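Local structure of lytic chitin monooxygenase (Enterococcus faecalis, 4A02) at residues A[84-89]-A[150-155]. The protein cleaves glycosidic bonds of alpha- and beta-chitin oxidatively by a copper-dependent mechanism, working in synergy with a chitinase. Sequence-based numbering, arbitrary orientation.
Sequences AQHRTA and IGDTVN
Gly151 N donates to Arg87 O at 2.7 Å, the shortest direct bond between the two segments, from 36° above the carbonyl plane. Next to it, Thr88 and Ile150 form a non-hydrogen-bonded antiparallel pair between strands 88-96 and 142-150, their side chains diverging. Thr88 OG1 donates to His86 O at 3.0 Å and is also hydrogen-bonded to Trp148 NE1. Asp152 reaches 84-89 directly through OD1 and by way of a water through OD2. OD1 of Asp152 accepts from ND1 of His86 at 2.9 Å through its syn lone pair; the N-H...O angle of 171° makes this a straight bond, and it lies in the ring plane. Ring and carboxylate planes stand 80° apart. OD2 of Asp152 takes a hydrogen from a water 2.7 Å away, which in turn accepts from Arg87 N. Asp152 CG lies between its backbone N and carbonyl carbon, a rotamer that goes with OD1 reaching His86 ND1, and the bond probably helps fix the ring's rotation. Beside it, CG2 of Ile150 lies obliquely to the imidazole, 3.7 Å from His86 ND1. With ND1 engaged, NE2 probably binds copper: His86 and nearby His1 are copper ligands, and with the N-terminal amine of His1, as in the family, they form the histidine brace of lytic polysaccharide monooxygenases.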
ATOM      1  N   ALA A  84       7.891  -6.758 -12.473  1.00 13.93           N
ATOM      2  CA  ALA A  84       8.703  -7.937 -12.576  1.00 16.36           C
ATOM      3  C   ALA A  84       7.979  -9.018 -11.751  1.00 15.47           C
ATOM      4  O   ALA A  84       7.848  -8.848 -10.543  1.00 18.31           O
ATOM      5  CB  ALA A  84      10.111  -7.637 -12.096  1.00 18.32           C
ATOM      6  N   GLN A  85       7.564 -10.069 -12.416  1.00 15.34           N
ATOM      7  CA  GLN A  85       6.781 -11.093 -11.721  1.00 16.26           C
ATOM      8  C   GLN A  85       7.808 -11.978 -10.954  1.00 18.17           C
ATOM      9  O   GLN A  85       8.718 -12.448 -11.541  1.00 26.42           O
ATOM     10  CB  GLN A  85       5.930 -11.868 -12.694  1.00 18.99           C
ATOM     11  CG  GLN A  85       4.978 -11.033 -13.496  1.00 17.15           C
ATOM     12  CD  GLN A  85       4.668 -11.758 -14.798  1.00 21.70           C
ATOM     13  OE1 GLN A  85       5.338 -11.451 -15.798  1.00 31.83           O
ATOM     14  NE2 GLN A  85       3.782 -12.746 -14.795  1.00 24.83           N
ATOM     15  N   HIS A  86       7.688 -12.151  -9.685  1.00 17.83           N
ATOM     16  CA  HIS A  86       8.469 -13.109  -8.898  1.00 16.29           C
ATOM     17  C   HIS A  86       7.586 -14.138  -8.266  1.00 14.45           C
ATOM     18  O   HIS A  86       6.469 -13.798  -7.944  1.00 15.36           O
ATOM     19  CB  HIS A  86       9.123 -12.467  -7.678  1.00 18.72           C
ATOM     20  CG  HIS A  86      10.332 -11.768  -8.082  1.00 19.06           C
ATOM     21  ND1 HIS A  86      11.597 -12.173  -7.719  1.00 21.83           N
ATOM     22  CD2 HIS A  86      10.498 -10.694  -8.893  1.00 21.08           C
ATOM     23  CE1 HIS A  86      12.483 -11.323  -8.276  1.00 39.93           C
ATOM     24  NE2 HIS A  86      11.825 -10.440  -8.989  1.00 21.93           N
ATOM     25  N   ARG A  87       8.169 -15.321  -8.075  1.00 14.54           N
ATOM     26  CA  ARG A  87       7.543 -16.293  -7.185  1.00 15.75           C
ATOM     27  C   ARG A  87       7.199 -15.536  -5.904  1.00 12.62           C
ATOM     28  O   ARG A  87       8.024 -14.728  -5.461  1.00 13.03           O
ATOM     29  CB  ARG A  87       8.534 -17.463  -6.887  1.00 19.39           C
ATOM     30  CG  ARG A  87       8.868 -18.309  -8.081  1.00 29.55           C
ATOM     31  CD  ARG A  87       9.568 -19.631  -7.863  1.00 40.61           C
ATOM     32  NE  ARG A  87       9.389 -20.332  -9.160  1.00 46.63           N
ATOM     33  CZ  ARG A  87       8.398 -21.075  -9.599  1.00 56.65           C
ATOM     34  NH1 ARG A  87       7.318 -21.371  -8.888  1.00 44.61           N
ATOM     35  NH2 ARG A  87       8.483 -21.575 -10.827  1.00 74.24           N
ATOM     36  N   THR A  88       6.011 -15.820  -5.407  1.00 12.34           N
ATOM     37  CA  THR A  88       5.453 -15.071  -4.297  1.00 10.81           C
ATOM     38  C   THR A  88       5.232 -15.932  -3.050  1.00  9.96           C
ATOM     39  O   THR A  88       4.651 -17.015  -3.134  1.00 12.10           O
ATOM     40  CB  THR A  88       4.141 -14.458  -4.745  1.00 12.35           C
ATOM     41  OG1 THR A  88       4.432 -13.502  -5.778  1.00 13.52           O
ATOM     42  CG2 THR A  88       3.471 -13.687  -3.626  1.00 11.40           C
ATOM     43  N   ALA A  89       5.660 -15.418  -1.903  1.00  9.23           N
ATOM     44  CA  ALA A  89       5.395 -16.042  -0.605  1.00  9.50           C
ATOM     45  C   ALA A  89       4.032 -15.657  -0.056  1.00  9.53           C
ATOM     46  O   ALA A  89       3.331 -16.532   0.472  1.00 11.75           O
ATOM     47  CB  ALA A  89       6.458 -15.674   0.415  1.00 11.05           C
ATOM     48  N   ILE A 150       7.997 -11.451  -1.302  1.00  7.65           N
ATOM     49  CA  ILE A 150       8.622 -12.147  -2.432  1.00  7.61           C
ATOM     50  C   ILE A 150       9.074 -13.544  -2.012  1.00  7.66           C
ATOM     51  O   ILE A 150       9.581 -13.767  -0.912  1.00  8.30           O
ATOM     52  CB  ILE A 150       9.765 -11.292  -2.979  1.00  7.78           C
ATOM     53  CG1 ILE A 150       9.241  -9.900  -3.385  1.00  8.03           C
ATOM     54  CG2 ILE A 150      10.475 -11.951  -4.150  1.00  8.58           C
ATOM     55  CD1 ILE A 150       8.176  -9.925  -4.411  1.00  9.71           C
ATOM     56  N   GLY A 151       8.871 -14.521  -2.912  1.00  8.28           N
ATOM     57  CA  GLY A 151       9.214 -15.883  -2.570  1.00  9.02           C
ATOM     58  C   GLY A 151      10.657 -16.271  -2.624  1.00  8.95           C
ATOM     59  O   GLY A 151      11.071 -17.233  -2.007  1.00 10.75           O
ATOM     60  N   ASP A 152      11.465 -15.515  -3.358  1.00  9.31           N
ATOM     61  CA  ASP A 152      12.863 -15.832  -3.638  1.00 10.29           C
ATOM     62  C   ASP A 152      13.804 -14.692  -3.316  1.00  9.27           C
ATOM     63  O   ASP A 152      14.981 -14.781  -3.685  1.00 11.21           O
ATOM     64  CB  ASP A 152      13.023 -16.392  -5.047  1.00 12.60           C
ATOM     65  CG  ASP A 152      12.669 -15.409  -6.133  1.00 14.14           C
ATOM     66  OD1 ASP A 152      12.224 -14.259  -5.815  1.00 14.12           O
ATOM     67  OD2 ASP A 152      12.827 -15.810  -7.283  1.00 18.39           O
ATOM     68  N   THR A 153      13.378 -13.675  -2.587  1.00  8.55           N
ATOM     69  CA  THR A 153      14.236 -12.724  -1.956  1.00  8.56           C
ATOM     70  C   THR A 153      13.724 -12.519  -0.524  1.00  7.79           C
ATOM     71  O   THR A 153      12.555 -12.819  -0.255  1.00  7.90           O
ATOM     72  CB  THR A 153      14.311 -11.347  -2.629  1.00  9.13           C
ATOM     73  OG1 THR A 153      13.112 -10.672  -2.380  1.00  9.19           O
ATOM     74  CG2 THR A 153      14.524 -11.482  -4.148  1.00 11.40           C
ATOM     75  N   VAL A 154      14.548 -11.958   0.344  1.00  7.63           N
ATOM     76  CA  VAL A 154      14.095 -11.695   1.720  1.00  7.16           C
ATOM     77  C   VAL A 154      13.223 -10.429   1.827  1.00  7.44           C
ATOM     78  O   VAL A 154      12.909 -10.021   2.961  1.00  8.44           O
ATOM     79  CB  VAL A 154      15.239 -11.627   2.708  1.00  8.25           C
ATOM     80  CG1 VAL A 154      16.008 -12.955   2.736  1.00  9.18           C
ATOM     81  CG2 VAL A 154      16.187 -10.430   2.448  1.00 10.21           C
ATOM     82  N   ASN A 155      12.839  -9.838   0.766  1.00  7.52           N
ATOM     83  CA  ASN A 155      12.171  -8.525   0.707  1.00  7.75           C
ATOM     84  C   ASN A 155      10.672  -8.676   0.426  1.00  7.02           C
ATOM     85  O   ASN A 155      10.111  -9.732   0.139  1.00  7.25           O
ATOM     86  CB  ASN A 155      12.843  -7.641  -0.327  1.00  8.61           C
ATOM     87  CG  ASN A 155      14.278  -7.378   0.016  1.00 10.50           C
ATOM     88  OD1 ASN A 155      14.658  -7.382   1.195  1.00 10.94           O
ATOM     89  ND2 ASN A 155      15.074  -7.123  -1.024  1.00 14.63           N
TER
HETATM   90  O   HOH W   1      10.804 -15.515  -9.107  1.00 20.24           O